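Local coordinates for cobalt-precorrin-5B C(1)-methyltransferase (Archaeoglobus fulgidus, PDB 1SR8), which probably catalyses the S-adenosylmethionine-dependent methylation of C-1 in cobalt-precorrin-5B to give cobalt-precorrin-6A, a step of anaerobic adenosylcobalamin biosynthesis, at residues R40-T44 with G45-S49; K145-E149 with F150-G154; L221-R224 with K225-E229. One frame throughout, in Å; residues are numbered along the deposited sequence.

Contact 1: R40-T44 with G45-S49; sequences RGITT and GTTAS
Thr-43 and Thr-47 meet through two bonds to one carbonyl in this strand-to-helix turn. Thr-43 O accepts twice from Thr-47: from its amide N at 2.8 Å and from its hydroxyl OG1 at 2.9 Å. The hydroxyl rises well above the carbonyl plane, while the amide lies much closer to it. Beside the backbone N of its own residue (chi1 -59°), Thr-47 OG1 is directed back at that carbonyl. Ile-42 CD1 is modelled 3.0 Å from the same OG1, shorter than a normal methyl-oxygen contact, so its exact position is doubtful. A second grip comes from Thr-43 OG1, which lies between its own backbone N and carbonyl carbon (chi1 56°) and takes the Thr-46 amide N at 3.1 Å. One residue further along, Ala-48 N donates to Thr-44 O at 2.8 Å.

Packing is looser where Ile-42 and Thr-46 cross at about a right angle, with Ile-42 CB 3.9 Å from Thr-46 CG2. This flank is no solvent side, since every touching residue is buried. Thr-46 OG1 is tied to Gly-188 O and Gln-138 NE2, Thr-44 OG1 bonds to Leu-184 N, and Phe-106 of strand 105-111 touches Thr-44, Thr-47 and Ala-48. Strand 36-42 thus passes directly into helix 44-57 through a classic N-cap, with Thr-43 as the capping residue.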
ATOM      1  N   ARG A  40      -3.430  -8.463  -4.398  1.00 25.60           N
ATOM      2  CA  ARG A  40      -2.977  -7.175  -3.885  1.00 25.29           C
ATOM      3  C   ARG A  40      -2.029  -6.606  -4.942  1.00 25.95           C
ATOM      4  O   ARG A  40      -1.460  -7.354  -5.742  1.00 25.66           O
ATOM      5  CB  ARG A  40      -2.189  -7.338  -2.581  1.00 23.53           C
ATOM      6  CG  ARG A  40      -3.022  -7.651  -1.359  1.00 23.57           C
ATOM      7  CD  ARG A  40      -2.506  -6.849  -0.179  1.00 21.87           C
ATOM      8  NE  ARG A  40      -3.277  -7.074   1.038  1.00 21.94           N
ATOM      9  CZ  ARG A  40      -3.138  -8.135   1.827  1.00 21.95           C
ATOM     10  NH1 ARG A  40      -2.253  -9.073   1.525  1.00 21.63           N
ATOM     11  NH2 ARG A  40      -3.879  -8.254   2.923  1.00 18.90           N
ATOM     12  N   GLY A  41      -1.850  -5.290  -4.942  1.00 24.81           N
ATOM     13  CA  GLY A  41      -0.938  -4.679  -5.892  1.00 22.44           C
ATOM     14  C   GLY A  41       0.285  -4.182  -5.151  1.00 21.53           C
ATOM     15  O   GLY A  41       0.464  -4.488  -3.971  1.00 19.71           O
ATOM     16  N   ILE A  42       1.144  -3.440  -5.843  1.00 20.93           N
ATOM     17  CA  ILE A  42       2.332  -2.867  -5.221  1.00 20.39           C
ATOM     18  C   ILE A  42       2.173  -1.358  -5.311  1.00 20.68           C
ATOM     19  O   ILE A  42       1.647  -0.839  -6.299  1.00 21.31           O
ATOM     20  CB  ILE A  42       3.647  -3.276  -5.935  1.00 20.51           C
ATOM     21  CG1 ILE A  42       3.552  -2.972  -7.436  1.00 21.35           C
ATOM     22  CG2 ILE A  42       3.948  -4.745  -5.655  1.00 21.94           C
ATOM     23  CD1 ILE A  42       4.873  -3.099  -8.183  1.00 20.84           C
ATOM     24  N   THR A  43       2.610  -0.653  -4.276  1.00 19.22           N
ATOM     25  CA  THR A  43       2.503   0.800  -4.248  1.00 18.14           C
ATOM     26  C   THR A  43       3.536   1.483  -5.155  1.00 18.91           C
ATOM     27  O   THR A  43       4.460   0.847  -5.655  1.00 18.35           O
ATOM     28  CB  THR A  43       2.746   1.330  -2.837  1.00 15.89           C
ATOM     29  OG1 THR A  43       4.020   0.862  -2.388  1.00 15.64           O
ATOM     30  CG2 THR A  43       1.670   0.867  -1.889  1.00 15.99           C
ATOM     31  N   THR A  44       3.361   2.787  -5.351  1.00 18.63           N
ATOM     32  CA  THR A  44       4.293   3.593  -6.126  1.00 18.08           C
ATOM     33  C   THR A  44       5.656   3.516  -5.416  1.00 17.83           C
ATOM     34  O   THR A  44       6.714   3.541  -6.049  1.00 16.37           O
ATOM     35  CB  THR A  44       3.815   5.060  -6.173  1.00 20.19           C
ATOM     36  OG1 THR A  44       3.295   5.427  -4.888  1.00 21.47           O
ATOM     37  CG2 THR A  44       2.711   5.237  -7.198  1.00 20.55           C
ATOM     38  N   GLY A  45       5.615   3.411  -4.088  1.00 16.46           N
ATOM     39  CA  GLY A  45       6.838   3.316  -3.310  1.00 16.44           C
ATOM     40  C   GLY A  45       7.556   2.011  -3.596  1.00 17.65           C
ATOM     41  O   GLY A  45       8.781   1.990  -3.761  1.00 17.95           O
ATOM     42  N   THR A  46       6.807   0.915  -3.672  1.00 16.74           N
ATOM     43  CA  THR A  46       7.421  -0.376  -3.945  1.00 16.20           C
ATOM     44  C   THR A  46       7.881  -0.469  -5.396  1.00 16.20           C
ATOM     45  O   THR A  46       8.894  -1.101  -5.691  1.00 16.22           O
ATOM     46  CB  THR A  46       6.453  -1.521  -3.665  1.00 17.42           C
ATOM     47  OG1 THR A  46       6.165  -1.571  -2.263  1.00 18.44           O
ATOM     48  CG2 THR A  46       7.060  -2.844  -4.110  1.00 15.44           C
ATOM     49  N   THR A  47       7.134   0.158  -6.298  1.00 16.47           N
ATOM     50  CA  THR A  47       7.481   0.133  -7.714  1.00 17.95           C
ATOM     51  C   THR A  47       8.752   0.947  -7.912  1.00 19.43           C
ATOM     52  O   THR A  47       9.638   0.565  -8.683  1.00 21.25           O
ATOM     53  CB  THR A  47       6.343   0.705  -8.574  1.00 18.25           C
ATOM     54  OG1 THR A  47       5.152  -0.067  -8.353  1.00 17.12           O
ATOM     55  CG2 THR A  47       6.710   0.655 -10.053  1.00 15.74           C
ATOM     56  N   ALA A  48       8.855   2.058  -7.191  1.00 19.40           N
ATOM     57  CA  ALA A  48      10.041   2.899  -7.274  1.00 18.94           C
ATOM     58  C   ALA A  48      11.255   2.117  -6.760  1.00 19.81           C
ATOM     59  O   ALA A  48      12.347   2.173  -7.345  1.00 19.08           O
ATOM     60  CB  ALA A  48       9.838   4.171  -6.453  1.00 17.41           C
ATOM     61  N   SER A  49      11.059   1.380  -5.667  1.00 19.64           N
ATOM     62  CA  SER A  49      12.134   0.589  -5.083  1.00 18.87           C
ATOM     63  C   SER A  49      12.617  -0.455  -6.072  1.00 18.85           C
ATOM     64  O   SER A  49      13.826  -0.657  -6.237  1.00 19.20           O
ATOM     65  CB  SER A  49      11.657  -0.106  -3.806  1.00 19.22           C
ATOM     66  OG  SER A  49      11.410   0.835  -2.783  1.00 18.97           O
TER

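Contact 2: K145-E149 with F150-G154; sequences KASRE and FNFSG
Ser-147 O receives the amide N of Phe-152 at 2.6 Å, a short bond that lies in the carbonyl plane on a lone pair. Together with a weak bond from Asn-151 N to Arg-148 O, it forms a Schellman motif. Asn-151, at positive phi (39°), is the C-prime residue that turns the chain off helix 133-149. Just before it, Phe-150 N keeps the helical pattern by donating to Ala-146 O at 2.9 Å.

The side chains follow the turn. Glu-149 has CG anti to its backbone N (chi1 -174°) and runs on extended, side by side with Phe-150. Its CG sits over one ring face, 4.0 Å from the centroid, in a CH-pi contact offset toward the rim. Farther out, Glu-149 OE2 comes to 3.2 Å from Phe-150 CZ, the carboxylate tilted from the ring plane. Ala-146 O meets the edge of the same ring, while Ile-56 and Ala-57 of helix 44-57 also touch it.

Past the turn, Ser-147 OG lies at the edge of the Phe-152 ring, 3.8 Å from CD2, and bonds to Phe-143 O within the helix. One water lies within hydrogen-bonding distance of Ser-147 OG, Phe-152 O and Gly-154 O, bridging the helix to the departing loop, and can serve only two of them as donor at a time. The backbone thus takes up the carbonyls of Ala-146, Ser-147 and, weakly, Arg-148, and the Glu-149 carboxylate, at the negative end of the helix dipole, would probably have its pKa raised somewhat.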
ATOM      1  N   LYS A 145      20.794  -1.957   0.432  1.00 23.27           N
ATOM      2  CA  LYS A 145      20.980  -3.386   0.197  1.00 24.35           C
ATOM      3  C   LYS A 145      21.590  -3.633  -1.191  1.00 24.19           C
ATOM      4  O   LYS A 145      22.582  -4.360  -1.327  1.00 22.72           O
ATOM      5  CB  LYS A 145      19.647  -4.150   0.302  1.00 27.63           C
ATOM      6  CG  LYS A 145      19.811  -5.680   0.097  1.00 32.83           C
ATOM      7  CD  LYS A 145      18.545  -6.394  -0.430  1.00 39.02           C
ATOM      8  CE  LYS A 145      17.538  -6.786   0.676  1.00 42.06           C
ATOM      9  NZ  LYS A 145      16.315  -7.497   0.145  1.00 40.94           N
ATOM     10  N   ALA A 146      20.994  -3.029  -2.217  1.00 23.13           N
ATOM     11  CA  ALA A 146      21.486  -3.197  -3.576  1.00 22.94           C
ATOM     12  C   ALA A 146      22.904  -2.654  -3.743  1.00 23.36           C
ATOM     13  O   ALA A 146      23.747  -3.307  -4.358  1.00 23.39           O
ATOM     14  CB  ALA A 146      20.540  -2.528  -4.570  1.00 22.10           C
ATOM     15  N   SER A 147      23.174  -1.469  -3.199  1.00 22.89           N
ATOM     16  CA  SER A 147      24.513  -0.884  -3.316  1.00 22.83           C
ATOM     17  C   SER A 147      25.570  -1.852  -2.800  1.00 23.61           C
ATOM     18  O   SER A 147      26.642  -1.979  -3.388  1.00 22.09           O
ATOM     19  CB  SER A 147      24.606   0.438  -2.541  1.00 21.96           C
ATOM     20  OG  SER A 147      23.830   1.447  -3.162  1.00 19.07           O
ATOM     21  N   ARG A 148      25.258  -2.540  -1.706  1.00 24.03           N
ATOM     22  CA  ARG A 148      26.180  -3.498  -1.108  1.00 26.29           C
ATOM     23  C   ARG A 148      26.257  -4.818  -1.875  1.00 28.02           C
ATOM     24  O   ARG A 148      27.342  -5.328  -2.132  1.00 29.07           O
ATOM     25  CB  ARG A 148      25.779  -3.773   0.341  1.00 25.02           C
ATOM     26  CG  ARG A 148      26.086  -2.634   1.277  1.00 25.47           C
ATOM     27  CD  ARG A 148      25.421  -2.835   2.611  1.00 27.36           C
ATOM     28  NE  ARG A 148      25.863  -1.843   3.582  1.00 29.18           N
ATOM     29  CZ  ARG A 148      25.248  -1.613   4.738  1.00 32.50           C
ATOM     30  NH1 ARG A 148      24.165  -2.309   5.056  1.00 33.03           N
ATOM     31  NH2 ARG A 148      25.715  -0.693   5.574  1.00 31.94           N
ATOM     32  N   GLU A 149      25.111  -5.374  -2.243  1.00 29.41           N
ATOM     33  CA  GLU A 149      25.097  -6.637  -2.968  1.00 31.84           C
ATOM     34  C   GLU A 149      25.827  -6.570  -4.296  1.00 32.09           C
ATOM     35  O   GLU A 149      26.531  -7.505  -4.672  1.00 32.24           O
ATOM     36  CB  GLU A 149      23.662  -7.079  -3.232  1.00 34.55           C
ATOM     37  CG  GLU A 149      23.556  -8.455  -3.855  1.00 38.27           C
ATOM     38  CD  GLU A 149      22.123  -8.945  -3.925  1.00 41.04           C
ATOM     39  OE1 GLU A 149      21.371  -8.716  -2.952  1.00 42.17           O
ATOM     40  OE2 GLU A 149      21.752  -9.566  -4.945  1.00 42.75           O
ATOM     41  N   PHE A 150      25.653  -5.459  -5.000  1.00 31.78           N
ATOM     42  CA  PHE A 150      26.263  -5.272  -6.307  1.00 32.37           C
ATOM     43  C   PHE A 150      27.446  -4.321  -6.287  1.00 33.72           C
ATOM     44  O   PHE A 150      27.832  -3.772  -7.315  1.00 35.33           O
ATOM     45  CB  PHE A 150      25.190  -4.792  -7.279  1.00 30.50           C
ATOM     46  CG  PHE A 150      24.016  -5.729  -7.371  1.00 30.59           C
ATOM     47  CD1 PHE A 150      24.096  -6.899  -8.130  1.00 31.01           C
ATOM     48  CD2 PHE A 150      22.856  -5.481  -6.649  1.00 29.66           C
ATOM     49  CE1 PHE A 150      23.043  -7.805  -8.169  1.00 28.79           C
ATOM     50  CE2 PHE A 150      21.791  -6.381  -6.677  1.00 29.06           C
ATOM     51  CZ  PHE A 150      21.886  -7.546  -7.439  1.00 30.63           C
ATOM     52  N   ASN A 151      28.029  -4.151  -5.105  1.00 35.02           N
ATOM     53  CA  ASN A 151      29.181  -3.281  -4.911  1.00 36.01           C
ATOM     54  C   ASN A 151      29.074  -2.006  -5.741  1.00 34.37           C
ATOM     55  O   ASN A 151      29.982  -1.642  -6.487  1.00 33.28           O
ATOM     56  CB  ASN A 151      30.457  -4.046  -5.254  1.00 41.68           C
ATOM     57  CG  ASN A 151      31.624  -3.639  -4.383  1.00 47.78           C
ATOM     58  OD1 ASN A 151      32.235  -2.583  -4.587  1.00 49.52           O
ATOM     59  ND2 ASN A 151      31.932  -4.470  -3.384  1.00 51.50           N
ATOM     60  N   PHE A 152      27.942  -1.334  -5.582  1.00 32.77           N
ATOM     61  CA  PHE A 152      27.631  -0.097  -6.282  1.00 31.56           C
ATOM     62  C   PHE A 152      27.960   1.090  -5.376  1.00 31.19           C
ATOM     63  O   PHE A 152      27.737   1.033  -4.166  1.00 31.85           O
ATOM     64  CB  PHE A 152      26.140  -0.101  -6.633  1.00 30.30           C
ATOM     65  CG  PHE A 152      25.682   1.108  -7.381  1.00 29.03           C
ATOM     66  CD1 PHE A 152      26.083   1.324  -8.697  1.00 30.05           C
ATOM     67  CD2 PHE A 152      24.822   2.022  -6.780  1.00 28.80           C
ATOM     68  CE1 PHE A 152      25.629   2.437  -9.408  1.00 30.17           C
ATOM     69  CE2 PHE A 152      24.359   3.139  -7.479  1.00 28.63           C
ATOM     70  CZ  PHE A 152      24.763   3.347  -8.795  1.00 30.38           C
ATOM     71  N   SER A 153      28.496   2.163  -5.953  1.00 30.91           N
ATOM     72  CA  SER A 153      28.837   3.345  -5.164  1.00 30.42           C
ATOM     73  C   SER A 153      28.208   4.625  -5.702  1.00 28.91           C
ATOM     74  O   SER A 153      28.336   5.680  -5.090  1.00 31.01           O
ATOM     75  CB  SER A 153      30.359   3.510  -5.074  1.00 30.52           C
ATOM     76  OG  SER A 153      30.938   3.598  -6.363  1.00 35.10           O
ATOM     77  N   GLY A 154      27.525   4.530  -6.839  1.00 26.73           N
ATOM     78  CA  GLY A 154      26.881   5.699  -7.407  1.00 24.96           C
ATOM     79  C   GLY A 154      25.512   5.947  -6.800  1.00 23.63           C
ATOM     80  O   GLY A 154      25.290   5.669  -5.622  1.00 23.45           O
TER
HETATM   81  O   HOH W   1      25.988   3.654  -3.227  1.00 32.40           O

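Contact 3: L221-R224 with K225-E229; sequences LYAR and KKFPE
Lys-226 lays its aliphatic root over one face of the Tyr-222 ring, four residues back along helix 217-226. Its CG stands 3.7 Å from the ring centroid, 17° off the normal, and comes nearest to CZ, so this CH-pi contact lies toward the hydroxyl-bearing rim. Two conformations produce it. Tyr-222 carries CG anti to its backbone N (chi1 -172°), which swings the ring along the helix toward the later turn. Lys-226 has CG anti to its carbonyl carbon (chi1 -54°), which sets CG over the ring, and the bend at chi2 then takes CD and the ammonium end away. The two side chains cross obliquely.

Lys-226 CB also lies over a face of the neighbouring Phe-227 ring, offset toward its rim. That ring presents its edge to Ala-223 CA and has CD2 4.4 Å from Ala-223 CB. Phe-227 CE2 approaches Tyr-222 CE2 at 4.2 Å, and both rings rest on Val-252 and Val-280 of the parallel sheet. Lys-225, by contrast, is extended beyond CG and carries its charged end off the helix.

Backbone bonds hold the frame, Lys-226 N to Tyr-222 O at 2.8 Å and Phe-227 N to Ala-223 O at 2.8 Å. Pro-228 has no N-H to offer Arg-224 O, consistent with the helix stopping here. The division of labour is chemical: methylenes and aromatic rings make the packed surface, while the ammonium groups of Lys-225 and Lys-226, NZ to NZ 4.6 Å, probably repel each other somewhat and the Arg-224 guanidinium goes off on another side of the helix.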
ATOM      1  N   LEU A 221      -2.826   1.050  13.159  1.00 23.45           N
ATOM      2  CA  LEU A 221      -1.720   1.032  14.109  1.00 24.20           C
ATOM      3  C   LEU A 221      -2.178   1.654  15.414  1.00 25.50           C
ATOM      4  O   LEU A 221      -1.809   1.199  16.496  1.00 25.77           O
ATOM      5  CB  LEU A 221      -0.523   1.817  13.564  1.00 23.20           C
ATOM      6  CG  LEU A 221       0.275   1.135  12.447  1.00 24.02           C
ATOM      7  CD1 LEU A 221       1.289   2.099  11.849  1.00 23.02           C
ATOM      8  CD2 LEU A 221       0.976  -0.083  13.004  1.00 22.34           C
ATOM      9  N   TYR A 222      -2.989   2.697  15.308  1.00 26.57           N
ATOM     10  CA  TYR A 222      -3.492   3.363  16.495  1.00 27.99           C
ATOM     11  C   TYR A 222      -4.362   2.413  17.299  1.00 27.36           C
ATOM     12  O   TYR A 222      -4.205   2.294  18.504  1.00 28.09           O
ATOM     13  CB  TYR A 222      -4.312   4.583  16.113  1.00 29.63           C
ATOM     14  CG  TYR A 222      -4.714   5.423  17.297  1.00 33.91           C
ATOM     15  CD1 TYR A 222      -3.808   6.312  17.888  1.00 33.96           C
ATOM     16  CD2 TYR A 222      -6.006   5.343  17.824  1.00 35.01           C
ATOM     17  CE1 TYR A 222      -4.184   7.106  18.972  1.00 36.35           C
ATOM     18  CE2 TYR A 222      -6.392   6.128  18.905  1.00 37.08           C
ATOM     19  CZ  TYR A 222      -5.482   7.010  19.473  1.00 37.90           C
ATOM     20  OH  TYR A 222      -5.880   7.814  20.523  1.00 40.08           O
ATOM     21  N   ALA A 223      -5.284   1.742  16.622  1.00 27.24           N
ATOM     22  CA  ALA A 223      -6.182   0.799  17.282  1.00 28.16           C
ATOM     23  C   ALA A 223      -5.408  -0.359  17.919  1.00 29.49           C
ATOM     24  O   ALA A 223      -5.756  -0.823  19.003  1.00 30.35           O
ATOM     25  CB  ALA A 223      -7.208   0.260  16.279  1.00 25.52           C
ATOM     26  N   ARG A 224      -4.369  -0.828  17.235  1.00 30.78           N
ATOM     27  CA  ARG A 224      -3.539  -1.926  17.722  1.00 32.47           C
ATOM     28  C   ARG A 224      -2.960  -1.568  19.076  1.00 34.93           C
ATOM     29  O   ARG A 224      -2.822  -2.418  19.964  1.00 35.42           O
ATOM     30  CB  ARG A 224      -2.375  -2.177  16.763  1.00 31.85           C
ATOM     31  CG  ARG A 224      -2.730  -2.889  15.485  1.00 32.03           C
ATOM     32  CD  ARG A 224      -2.292  -4.328  15.572  1.00 35.15           C
ATOM     33  NE  ARG A 224      -0.843  -4.445  15.725  1.00 38.10           N
ATOM     34  CZ  ARG A 224      -0.213  -5.559  16.094  1.00 39.76           C
ATOM     35  NH1 ARG A 224      -0.904  -6.662  16.354  1.00 41.27           N
ATOM     36  NH2 ARG A 224       1.111  -5.576  16.205  1.00 40.97           N
ATOM     37  N   LYS A 225      -2.620  -0.292  19.214  1.00 35.71           N
ATOM     38  CA  LYS A 225      -2.004   0.231  20.418  1.00 36.47           C
ATOM     39  C   LYS A 225      -2.990   0.619  21.520  1.00 35.72           C
ATOM     40  O   LYS A 225      -2.830   0.200  22.666  1.00 35.70           O
ATOM     41  CB  LYS A 225      -1.127   1.434  20.034  1.00 38.56           C
ATOM     42  CG  LYS A 225      -0.284   2.010  21.160  1.00 43.76           C
ATOM     43  CD  LYS A 225       0.813   2.940  20.634  1.00 46.19           C
ATOM     44  CE  LYS A 225       1.753   3.383  21.762  1.00 49.05           C
ATOM     45  NZ  LYS A 225       2.974   4.109  21.270  1.00 50.13           N
ATOM     46  N   LYS A 226      -4.010   1.400  21.167  1.00 35.38           N
ATOM     47  CA  LYS A 226      -4.999   1.887  22.133  1.00 34.64           C
ATOM     48  C   LYS A 226      -6.191   0.979  22.437  1.00 34.26           C
ATOM     49  O   LYS A 226      -6.846   1.149  23.465  1.00 35.40           O
ATOM     50  CB  LYS A 226      -5.521   3.260  21.692  1.00 34.21           C
ATOM     51  CG  LYS A 226      -4.426   4.278  21.435  1.00 36.18           C
ATOM     52  CD  LYS A 226      -3.450   4.353  22.606  1.00 40.15           C
ATOM     53  CE  LYS A 226      -2.185   5.131  22.237  1.00 42.15           C
ATOM     54  NZ  LYS A 226      -1.073   4.964  23.234  1.00 44.01           N
ATOM     55  N   PHE A 227      -6.476   0.026  21.555  1.00 31.27           N
ATOM     56  CA  PHE A 227      -7.597  -0.886  21.758  1.00 30.14           C
ATOM     57  C   PHE A 227      -7.155  -2.307  21.424  1.00 29.17           C
ATOM     58  O   PHE A 227      -7.760  -2.975  20.588  1.00 27.77           O
ATOM     59  CB  PHE A 227      -8.752  -0.471  20.851  1.00 32.25           C
ATOM     60  CG  PHE A 227      -9.152   0.963  21.009  1.00 33.51           C
ATOM     61  CD1 PHE A 227      -9.877   1.379  22.127  1.00 35.93           C
ATOM     62  CD2 PHE A 227      -8.781   1.907  20.060  1.00 34.50           C
ATOM     63  CE1 PHE A 227     -10.227   2.722  22.299  1.00 36.52           C
ATOM     64  CE2 PHE A 227      -9.120   3.249  20.212  1.00 36.16           C
ATOM     65  CZ  PHE A 227      -9.846   3.661  21.337  1.00 37.65           C
ATOM     66  N   PRO A 228      -6.103  -2.796  22.099  1.00 28.23           N
ATOM     67  CA  PRO A 228      -5.574  -4.140  21.859  1.00 27.90           C
ATOM     68  C   PRO A 228      -6.567  -5.311  21.807  1.00 28.18           C
ATOM     69  O   PRO A 228      -6.388  -6.230  21.010  1.00 27.73           O
ATOM     70  CB  PRO A 228      -4.519  -4.294  22.963  1.00 27.05           C
ATOM     71  CG  PRO A 228      -5.033  -3.410  24.062  1.00 27.09           C
ATOM     72  CD  PRO A 228      -5.490  -2.202  23.302  1.00 27.95           C
ATOM     73  N   GLU A 229      -7.613  -5.277  22.630  1.00 28.29           N
ATOM     74  CA  GLU A 229      -8.581  -6.375  22.656  1.00 29.28           C
ATOM     75  C   GLU A 229      -9.625  -6.365  21.526  1.00 29.46           C
ATOM     76  O   GLU A 229     -10.598  -7.114  21.565  1.00 29.50           O
ATOM     77  CB  GLU A 229      -9.283  -6.434  24.021  1.00 29.61           C
ATOM     78  CG  GLU A 229     -10.318  -5.344  24.293  1.00 31.20           C
ATOM     79  CD  GLU A 229      -9.717  -3.984  24.617  1.00 33.96           C
ATOM     80  OE1 GLU A 229     -10.442  -3.152  25.198  1.00 35.06           O
ATOM     81  OE2 GLU A 229      -8.538  -3.734  24.286  1.00 36.38           O
TER

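Contacts 1, 2 and 3 come in that order along the chain, none touching another. Contact 1 starts helix 44-57 near the middle of the molecule; contact 2 ends helix 133-149, whose Gln-138 and Ile-139 meet contact 1 and whose far end packs on Ile-56. These two helices therefore link contacts 1 and 2 despite centres about 21 Å apart. Contact 3 ends helix 217-226 of the beta-alpha-beta unit joining strands 210-214 and 231-234 in the parallel sheet, with its centre about 27 Å from that of contact 1 and 39 Å from that of contact 2. Contacts 1 and 2 thus belong to one packed helix pair, while contact 3 lies on the separate parallel sheet.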